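Long-range contacts in ditrans,polycis-undecaprenyl-diphosphate synthase ((2E,6E)-farnesyl-diphosphate specific) (Acinetobacter baumannii, PDB 6ACS), which probably condenses eight isopentenyl diphosphates with farnesyl diphosphate, using magnesium, to make undecaprenyl diphosphate, the lipid carrier precursor for bacterial cell-wall polysaccharides: residues B[6-14]-B[225-233]; B[134-143]-B[194-202]. All blocks are in the same frame, centred on the assembly; numbering follows the deposited sequence. Where two conformers were deposited one is given.

Contact 1: B[6-14]-B[225-233]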
loop_
_atom_site.group_PDB
_atom_site.type_symbol
_atom_site.label_atom_id
_atom_site.label_comp_id
_atom_site.label_asym_id
_atom_site.label_seq_id
_atom_site.Cartn_x
_atom_site.Cartn_y
_atom_site.Cartn_z
ATOM N N GLU B 6 -8.373 2.505 26.065
ATOM C CA GLU B 6 -8.844 3.875 25.874
ATOM C C GLU B 6 -9.174 4.156 24.400
ATOM O O GLU B 6 -9.268 3.228 23.594
ATOM C CB GLU B 6 -7.804 4.876 26.382
ATOM C CG GLU B 6 -6.481 4.804 25.649
ATOM C CD GLU B 6 -5.681 6.079 25.787
ATOM O OE1 GLU B 6 -5.674 6.660 26.893
ATOM O OE2 GLU B 6 -5.070 6.505 24.783
ATOM N N TYR B 7 -9.380 5.429 24.057
ATOM C CA TYR B 7 -9.923 5.799 22.757
ATOM C C TYR B 7 -8.793 6.280 21.853
ATOM O O TYR B 7 -8.032 7.178 22.229
ATOM C CB TYR B 7 -10.996 6.875 22.867
ATOM C CG TYR B 7 -11.982 6.760 21.731
ATOM C CD1 TYR B 7 -11.728 7.313 20.474
ATOM C CD2 TYR B 7 -13.153 6.034 21.907
ATOM C CE1 TYR B 7 -12.643 7.151 19.429
ATOM C CE2 TYR B 7 -14.065 5.875 20.888
ATOM C CZ TYR B 7 -13.809 6.434 19.653
ATOM O OH TYR B 7 -14.747 6.272 18.659
ATOM N N HIS B 8 -8.714 5.720 20.654
ATOM C CA HIS B 8 -7.602 5.978 19.743
ATOM C C HIS B 8 -8.124 6.718 18.526
ATOM O O HIS B 8 -8.998 6.213 17.820
ATOM C CB HIS B 8 -6.951 4.670 19.303
ATOM C CG HIS B 8 -6.513 3.814 20.446
ATOM N ND1 HIS B 8 -5.504 4.189 21.306
ATOM C CD2 HIS B 8 -6.971 2.622 20.895
ATOM C CE1 HIS B 8 -5.346 3.254 22.227
ATOM N NE2 HIS B 8 -6.224 2.293 22.001
ATOM N N LEU B 9 -7.657 7.941 18.343
ATOM C CA LEU B 9 -7.990 8.789 17.206
ATOM C C LEU B 9 -6.891 8.714 16.157
ATOM O O LEU B 9 -5.705 8.677 16.507
ATOM C CB LEU B 9 -8.178 10.236 17.639
ATOM C CG LEU B 9 -9.531 10.509 18.299
ATOM C CD1 LEU B 9 -9.476 11.795 19.094
ATOM C CD2 LEU B 9 -10.601 10.591 17.208
ATOM N N PRO B 10 -7.220 8.679 14.873
ATOM C CA PRO B 10 -6.163 8.696 13.851
ATOM C C PRO B 10 -5.507 10.067 13.768
ATOM O O PRO B 10 -6.154 11.101 13.969
ATOM C CB PRO B 10 -6.908 8.363 12.552
ATOM C CG PRO B 10 -8.307 8.846 12.792
ATOM C CD PRO B 10 -8.572 8.676 14.294
ATOM N N GLN B 11 -4.202 10.066 13.446
ATOM C CA GLN B 11 -3.514 11.329 13.183
ATOM C C GLN B 11 -3.741 11.809 11.759
ATOM O O GLN B 11 -3.700 13.015 11.486
ATOM C CB GLN B 11 -2.003 11.183 13.397
ATOM C CG GLN B 11 -1.605 10.423 14.648
ATOM C CD GLN B 11 -0.601 11.178 15.498
ATOM O OE1 GLN B 11 -0.464 10.909 16.696
ATOM N NE2 GLN B 11 0.101 12.129 14.891
ATOM N N HIS B 12 -3.939 10.876 10.840
ATOM C CA HIS B 12 -4.046 11.190 9.424
ATOM C C HIS B 12 -5.067 10.237 8.812
ATOM O O HIS B 12 -4.905 9.006 8.845
ATOM C CB HIS B 12 -2.668 11.081 8.763
ATOM C CG HIS B 12 -2.617 11.529 7.332
ATOM N ND1 HIS B 12 -1.424 11.638 6.651
ATOM C CD2 HIS B 12 -3.588 11.870 6.446
ATOM C CE1 HIS B 12 -1.658 12.033 5.409
ATOM N NE2 HIS B 12 -2.961 12.171 5.255
ATOM N N VAL B 13 -6.149 10.825 8.306
ATOM C CA VAL B 13 -7.225 10.103 7.638
ATOM C C VAL B 13 -7.134 10.386 6.152
ATOM O O VAL B 13 -6.949 11.538 5.740
ATOM C CB VAL B 13 -8.605 10.535 8.168
ATOM C CG1 VAL B 13 -9.709 9.820 7.378
ATOM C CG2 VAL B 13 -8.700 10.234 9.644
ATOM N N ALA B 14 -7.280 9.342 5.343
ATOM C CA ALA B 14 -7.337 9.488 3.897
ATOM C C ALA B 14 -8.661 8.927 3.417
ATOM O O ALA B 14 -9.151 7.948 3.970
ATOM C CB ALA B 14 -6.182 8.759 3.208
ATOM N N LEU B 225 -14.523 6.050 12.510
ATOM C CA LEU B 225 -13.536 6.377 13.542
ATOM C C LEU B 225 -13.681 5.457 14.748
ATOM O O LEU B 225 -12.680 5.051 15.357
ATOM C CB LEU B 225 -13.663 7.844 13.952
ATOM C CG LEU B 225 -13.326 8.872 12.875
ATOM C CD1 LEU B 225 -13.566 10.298 13.373
ATOM C CD2 LEU B 225 -11.883 8.730 12.509
ATOM N N ASN B 226 -14.919 5.107 15.108
ATOM C CA ASN B 226 -15.127 4.188 16.226
ATOM C C ASN B 226 -14.585 2.790 15.900
ATOM O O ASN B 226 -13.955 2.127 16.747
ATOM C CB ASN B 226 -16.618 4.131 16.559
ATOM C CG ASN B 226 -16.884 3.525 17.911
ATOM O OD1 ASN B 226 -16.513 4.096 18.934
ATOM N ND2 ASN B 226 -17.514 2.360 17.929
ATOM N N VAL B 227 -14.808 2.337 14.670
ATOM C CA VAL B 227 -14.254 1.055 14.229
ATOM C C VAL B 227 -12.732 1.095 14.292
ATOM O O VAL B 227 -12.087 0.153 14.769
ATOM C CB VAL B 227 -14.762 0.710 12.818
ATOM C CG1 VAL B 227 -14.024 -0.519 12.255
ATOM C CG2 VAL B 227 -16.271 0.438 12.855
ATOM N N PHE B 228 -12.141 2.186 13.800
ATOM C CA PHE B 228 -10.695 2.365 13.864
ATOM C C PHE B 228 -10.180 2.242 15.290
ATOM O O PHE B 228 -9.166 1.579 15.547
ATOM C CB PHE B 228 -10.314 3.734 13.300
ATOM C CG PHE B 228 -8.879 4.101 13.544
ATOM C CD1 PHE B 228 -7.884 3.634 12.699
ATOM C CD2 PHE B 228 -8.518 4.896 14.633
ATOM C CE1 PHE B 228 -6.552 3.969 12.922
ATOM C CE2 PHE B 228 -7.190 5.223 14.871
ATOM C CZ PHE B 228 -6.197 4.755 14.001
ATOM N N SER B 229 -10.857 2.891 16.236
ATOM C CA SER B 229 -10.387 2.807 17.617
ATOM C C SER B 229 -10.403 1.366 18.120
ATOM O O SER B 229 -9.434 0.904 18.750
ATOM C CB SER B 229 -11.235 3.700 18.523
ATOM O OG SER B 229 -10.756 3.637 19.857
ATOM N N GLY B 230 -11.492 0.638 17.851
ATOM C CA GLY B 230 -11.544 -0.755 18.285
ATOM C C GLY B 230 -10.460 -1.615 17.646
ATOM O O GLY B 230 -9.888 -2.508 18.284
ATOM N N ARG B 231 -10.161 -1.361 16.371
ATOM C CA ARG B 231 -9.113 -2.148 15.727
ATOM C C ARG B 231 -7.744 -1.835 16.310
ATOM O O ARG B 231 -6.894 -2.723 16.423
ATOM C CB ARG B 231 -9.104 -1.896 14.229
ATOM C CG ARG B 231 -10.324 -2.461 13.528
ATOM C CD ARG B 231 -10.211 -2.067 12.088
ATOM N NE ARG B 231 -11.372 -2.402 11.285
ATOM C CZ ARG B 231 -11.482 -2.018 10.022
ATOM N NH1 ARG B 231 -10.495 -1.300 9.473
ATOM N NH2 ARG B 231 -12.557 -2.334 9.325
ATOM N N GLU B 232 -7.495 -0.578 16.657
ATOM C CA GLU B 232 -6.212 -0.260 17.280
ATOM C C GLU B 232 -6.091 -0.887 18.658
ATOM O O GLU B 232 -4.992 -1.300 19.058
ATOM C CB GLU B 232 -6.024 1.245 17.352
ATOM C CG GLU B 232 -5.803 1.799 15.969
ATOM C CD GLU B 232 -4.597 2.681 15.895
ATOM O OE1 GLU B 232 -4.470 3.559 16.772
ATOM O OE2 GLU B 232 -3.801 2.506 14.953
ATOM N N ARG B 233 -7.201 -0.998 19.379
ATOM C CA ARG B 233 -7.147 -1.684 20.662
ATOM C C ARG B 233 -6.869 -3.169 20.471
ATOM O O ARG B 233 -6.082 -3.760 21.216
ATOM C CB ARG B 233 -8.452 -1.471 21.429
ATOM C CG ARG B 233 -8.515 -2.218 22.753
ATOM C CD ARG B 233 -9.620 -1.677 23.651
ATOM N NE ARG B 233 -10.937 -1.795 23.031
ATOM C CZ ARG B 233 -11.608 -0.777 22.495
ATOM N NH1 ARG B 233 -12.802 -0.978 21.948
ATOM N NH2 ARG B 233 -11.085 0.444 22.510
HETATM O O HOH W 1 -10.992 7.129 16.199
#
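Two direct hydrogen bonds fix the N-terminal run 6-14 to helix 218-235, one from the Y7 side chain and one from the H8 backbone. The hydroxyl of Y7 donates to N226, OH to OD1 2.8 Å, arriving in the plane of the amide on a lone pair of its oxygen. The backbone N of H8 donates to the hydroxyl of S229, N to OG 3.0 Å, almost straight at 172°. S229 holds OG anti to its own backbone N (chi1 -179°), which swings the hydroxyl out from the helix to that N-H and also sets it over the centre of the Y7 ring, while its CB makes a CH-pi contact with the same face. A water bridges the carbonyls H8 O and L225 O, donating to both.

Farther along, the contact passes to P10. Its CB lies over one face of the F228 ring, 4.2 Å from the centroid, and its CG meets CD2 of L225 at 3.6 Å. The carbonyl H8 O comes to the edge of the F228 ring, in its plane. The H8 side chain packs by CB against OE1 of E232 at 3.7 Å, but the other carboxylate oxygen of E232 is salt-bridged to R192 of the second subunit. One face of the helix is thus covered by an extended N-terminal segment that runs on into strand 12-17 of the parallel sheet; L225 also touches helix 42-52, and F228 reaches E205 of strand 205-208, a probable magnesium ligand.

Contact 2: B[134-143]-B[194-202]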
loop_
_atom_site.group_PDB
_atom_site.type_symbol
_atom_site.label_atom_id
_atom_site.label_comp_id
_atom_site.label_asym_id
_atom_site.label_seq_id
_atom_site.Cartn_x
_atom_site.Cartn_y
_atom_site.Cartn_z
ATOM N N ALA B 134 -5.885 15.623 -3.579
ATOM C CA ALA B 134 -5.075 14.929 -4.573
ATOM C C ALA B 134 -5.687 15.191 -5.941
ATOM O O ALA B 134 -6.847 14.844 -6.181
ATOM C CB ALA B 134 -5.004 13.432 -4.257
ATOM N N VAL B 135 -4.922 15.833 -6.822
ATOM C CA VAL B 135 -5.383 16.220 -8.151
ATOM C C VAL B 135 -4.383 15.678 -9.160
ATOM O O VAL B 135 -3.180 15.934 -9.037
ATOM C CB VAL B 135 -5.496 17.752 -8.289
ATOM C CG1 VAL B 135 -5.979 18.139 -9.690
ATOM C CG2 VAL B 135 -6.392 18.343 -7.186
ATOM N N SER B 136 -4.878 14.941 -10.160
ATOM C CA SER B 136 -4.002 14.273 -11.128
ATOM C C SER B 136 -2.922 13.487 -10.401
ATOM O O SER B 136 -1.734 13.543 -10.747
ATOM C CB SER B 136 -3.373 15.265 -12.112
ATOM O OG SER B 136 -4.363 15.836 -12.947
ATOM N N TYR B 137 -3.349 12.765 -9.367
ATOM C CA TYR B 137 -2.469 12.047 -8.463
ATOM C C TYR B 137 -2.608 10.542 -8.666
ATOM O O TYR B 137 -3.708 10.038 -8.904
ATOM C CB TYR B 137 -2.802 12.398 -6.999
ATOM C CG TYR B 137 -1.957 11.600 -6.050
ATOM C CD1 TYR B 137 -0.714 12.065 -5.659
ATOM C CD2 TYR B 137 -2.391 10.366 -5.568
ATOM C CE1 TYR B 137 0.100 11.320 -4.821
ATOM C CE2 TYR B 137 -1.590 9.604 -4.731
ATOM C CZ TYR B 137 -0.342 10.081 -4.368
ATOM O OH TYR B 137 0.448 9.331 -3.541
ATOM N N GLY B 138 -1.499 9.827 -8.525
ATOM C CA GLY B 138 -1.534 8.384 -8.325
ATOM C C GLY B 138 -0.370 7.984 -7.445
ATOM O O GLY B 138 0.678 8.631 -7.457
ATOM N N GLY B 139 -0.547 6.906 -6.675
ATOM C CA GLY B 139 0.524 6.492 -5.775
ATOM C C GLY B 139 1.767 6.035 -6.516
ATOM O O GLY B 139 2.901 6.281 -6.088
ATOM N N MET B 140 1.573 5.335 -7.626
ATOM C CA MET B 140 2.715 4.955 -8.439
ATOM C C MET B 140 3.400 6.176 -9.027
ATOM O O MET B 140 4.636 6.232 -9.055
ATOM C CB MET B 140 2.280 4.002 -9.549
ATOM C CG MET B 140 1.922 2.618 -9.008
ATOM S SD MET B 140 1.474 1.455 -10.345
ATOM C CE MET B 140 -0.170 1.992 -10.767
ATOM N N TRP B 141 2.616 7.134 -9.539
ATOM C CA TRP B 141 3.203 8.367 -10.055
ATOM C C TRP B 141 4.051 9.034 -8.984
ATOM O O TRP B 141 5.159 9.488 -9.260
ATOM C CB TRP B 141 2.115 9.339 -10.539
ATOM C CG TRP B 141 2.700 10.719 -10.742
ATOM C CD1 TRP B 141 3.317 11.189 -11.864
ATOM C CD2 TRP B 141 2.791 11.763 -9.765
ATOM N NE1 TRP B 141 3.774 12.478 -11.649
ATOM C CE2 TRP B 141 3.461 12.848 -10.369
ATOM C CE3 TRP B 141 2.353 11.895 -8.440
ATOM C CZ2 TRP B 141 3.728 14.031 -9.688
ATOM C CZ3 TRP B 141 2.621 13.081 -7.761
ATOM C CH2 TRP B 141 3.292 14.133 -8.393
ATOM N N ASP B 142 3.522 9.102 -7.760
ATOM C CA ASP B 142 4.191 9.751 -6.627
ATOM C C ASP B 142 5.539 9.093 -6.358
ATOM O O ASP B 142 6.574 9.768 -6.233
ATOM C CB ASP B 142 3.234 9.638 -5.416
ATOM C CG ASP B 142 3.654 10.438 -4.173
ATOM O OD1 ASP B 142 4.680 11.151 -4.167
ATOM O OD2 ASP B 142 2.886 10.362 -3.167
ATOM N N ILE B 143 5.539 7.757 -6.310
ATOM C CA ILE B 143 6.751 6.994 -6.055
ATOM C C ILE B 143 7.761 7.170 -7.186
ATOM O O ILE B 143 8.958 7.384 -6.942
ATOM C CB ILE B 143 6.366 5.523 -5.832
ATOM C CG1 ILE B 143 5.743 5.368 -4.434
ATOM C CG2 ILE B 143 7.564 4.586 -6.027
ATOM C CD1 ILE B 143 4.898 4.107 -4.271
ATOM N N SER B 194 -6.722 1.156 -5.155
ATOM C CA SER B 194 -6.769 1.772 -6.482
ATOM C C SER B 194 -5.718 2.872 -6.650
ATOM O O SER B 194 -6.013 3.980 -7.099
ATOM C CB SER B 194 -8.162 2.322 -6.775
ATOM O OG SER B 194 -9.121 1.278 -6.784
ATOM N N ASN B 195 -4.476 2.544 -6.309
ATOM C CA ASN B 195 -3.351 3.406 -6.671
ATOM C C ASN B 195 -3.472 4.787 -6.024
ATOM O O ASN B 195 -3.139 5.814 -6.623
ATOM C CB ASN B 195 -3.240 3.534 -8.190
ATOM C CG ASN B 195 -1.942 4.186 -8.621
ATOM O OD1 ASN B 195 -0.911 4.023 -7.970
ATOM N ND2 ASN B 195 -1.998 4.956 -9.696
ATOM N N PHE B 196 -3.910 4.815 -4.772
ATOM C CA PHE B 196 -3.933 6.088 -4.067
ATOM C C PHE B 196 -2.613 6.113 -3.297
ATOM O O PHE B 196 -1.573 5.824 -3.896
ATOM C CB PHE B 196 -5.246 6.203 -3.255
ATOM C CG PHE B 196 -5.441 7.513 -2.501
ATOM C CD1 PHE B 196 -5.069 8.728 -3.040
ATOM C CD2 PHE B 196 -6.147 7.512 -1.309
ATOM C CE1 PHE B 196 -5.274 9.915 -2.335
ATOM C CE2 PHE B 196 -6.394 8.704 -0.606
ATOM C CZ PHE B 196 -5.955 9.899 -1.116
ATOM N N LEU B 197 -2.622 6.387 -2.001
ATOM C CA LEU B 197 -1.422 6.622 -1.171
ATOM C C LEU B 197 -0.652 5.361 -0.752
ATOM O O LEU B 197 -0.575 5.010 0.430
ATOM C CB LEU B 197 -1.856 7.364 0.072
ATOM C CG LEU B 197 -2.505 8.718 -0.130
ATOM C CD1 LEU B 197 -3.061 9.200 1.223
ATOM C CD2 LEU B 197 -1.459 9.678 -0.661
ATOM N N LEU B 198 0.008 4.732 -1.721
ATOM C CA LEU B 198 0.620 3.421 -1.477
ATOM C C LEU B 198 1.738 3.490 -0.434
ATOM O O LEU B 198 1.761 2.710 0.531
ATOM C CB LEU B 198 1.175 2.870 -2.791
ATOM C CG LEU B 198 0.156 2.796 -3.922
ATOM C CD1 LEU B 198 0.865 2.364 -5.216
ATOM C CD2 LEU B 198 -1.017 1.856 -3.590
ATOM N N TRP B 199 2.686 4.407 -0.619
ATOM C CA TRP B 199 3.768 4.546 0.352
ATOM C C TRP B 199 3.230 4.992 1.706
ATOM O O TRP B 199 3.584 4.427 2.751
ATOM C CB TRP B 199 4.807 5.537 -0.188
ATOM C CG TRP B 199 5.998 5.781 0.707
ATOM C CD1 TRP B 199 6.075 6.665 1.761
ATOM C CD2 TRP B 199 7.283 5.159 0.611
ATOM N NE1 TRP B 199 7.333 6.611 2.335
ATOM C CE2 TRP B 199 8.093 5.702 1.634
ATOM C CE3 TRP B 199 7.834 4.198 -0.250
ATOM C CZ2 TRP B 199 9.413 5.310 1.821
ATOM C CZ3 TRP B 199 9.146 3.825 -0.057
ATOM C CH2 TRP B 199 9.912 4.364 0.964
ATOM N N GLN B 200 2.361 6.013 1.701
ATOM C CA GLN B 200 1.954 6.686 2.926
ATOM C C GLN B 200 0.962 5.865 3.738
ATOM O O GLN B 200 0.823 6.097 4.944
ATOM C CB GLN B 200 1.331 8.043 2.589
ATOM C CG GLN B 200 2.269 8.998 1.800
ATOM C CD GLN B 200 2.170 8.881 0.275
ATOM O OE1 GLN B 200 1.796 7.847 -0.274
ATOM N NE2 GLN B 200 2.522 9.958 -0.410
ATOM N N ALA B 201 0.295 4.908 3.112
ATOM C CA ALA B 201 -0.705 4.096 3.799
ATOM C C ALA B 201 -0.206 2.682 4.062
ATOM O O ALA B 201 -1.019 1.770 4.283
ATOM C CB ALA B 201 -2.004 4.079 2.990
ATOM N N ALA B 202 1.117 2.497 4.105
ATOM C CA ALA B 202 1.681 1.158 4.251
ATOM C C ALA B 202 1.173 0.449 5.490
ATOM O O ALA B 202 1.077 -0.786 5.494
ATOM C CB ALA B 202 3.201 1.215 4.330
HETATM O O HOH W 2 -4.550 7.146 -10.099
HETATM O O HOH W 3 2.452 6.491 -2.838
HETATM O O HOH W 4 0.052 6.615 -10.990
#
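N195 lays its side chain across the start of helix 139-155, meeting M140 at about a right angle; it belongs to the loop between strands 183-186 and 205-208 in the parallel-sheet fold of the UPP synthase (cis-prenyltransferase) family. G138 is the helix N-cap residue, and N195 takes two N-H groups of the first turn: its carbonyl O accepts from G139 N at 2.8 Å, with the donor well above the carbonyl plane, while OD1 accepts from M140 N at 2.8 Å, in the amide plane on a lone pair. CG anti to the backbone N (chi1 -169°) carries the amide over to that N-H.

Deeper in, the Y137 and F196 side chains also cross at about a right angle, CE2 to CD1 4.0 Å, and A134 CB sits at the edge of the F196 ring. L198 packs CD1 against M140 CG and CB against I143 CD1. S194, which probably helps bind substrate, opens this segment, its OG hydrogen-bonded to R186 NH1; M140 and N195 pack on Y203 of the second subunit. S174 hydrogen-bonds both D142 OD1 and Q200 NE2. D142 OD2 takes Q200 NE2 on its syn side at 2.8 Å, tilted 23° out of the carboxylate plane, and Y137 OH on its anti lone pair at 2.7 Å.

In the fold
The chain enters through 6-14, beside what will later be helix 218-235; the last three residues of this segment begin strand 12-17 in the middle of the parallel sheet. It then builds the strands on one flank, ending with 129-134, and turns into helix 139-155. Contact 2 closes a loop of 50 residues when 194-202 returns to the start of that helix, before strand 205-208 completes the other edge. Contact 1 closes only at 225-233, over 210 residues, so contact 2 is nested inside it. Their centres are 22 Å apart, yet they meet at strand 12-17, where A14 CB packs on L197 CD1 (3.7 Å). Both also touch the second subunit.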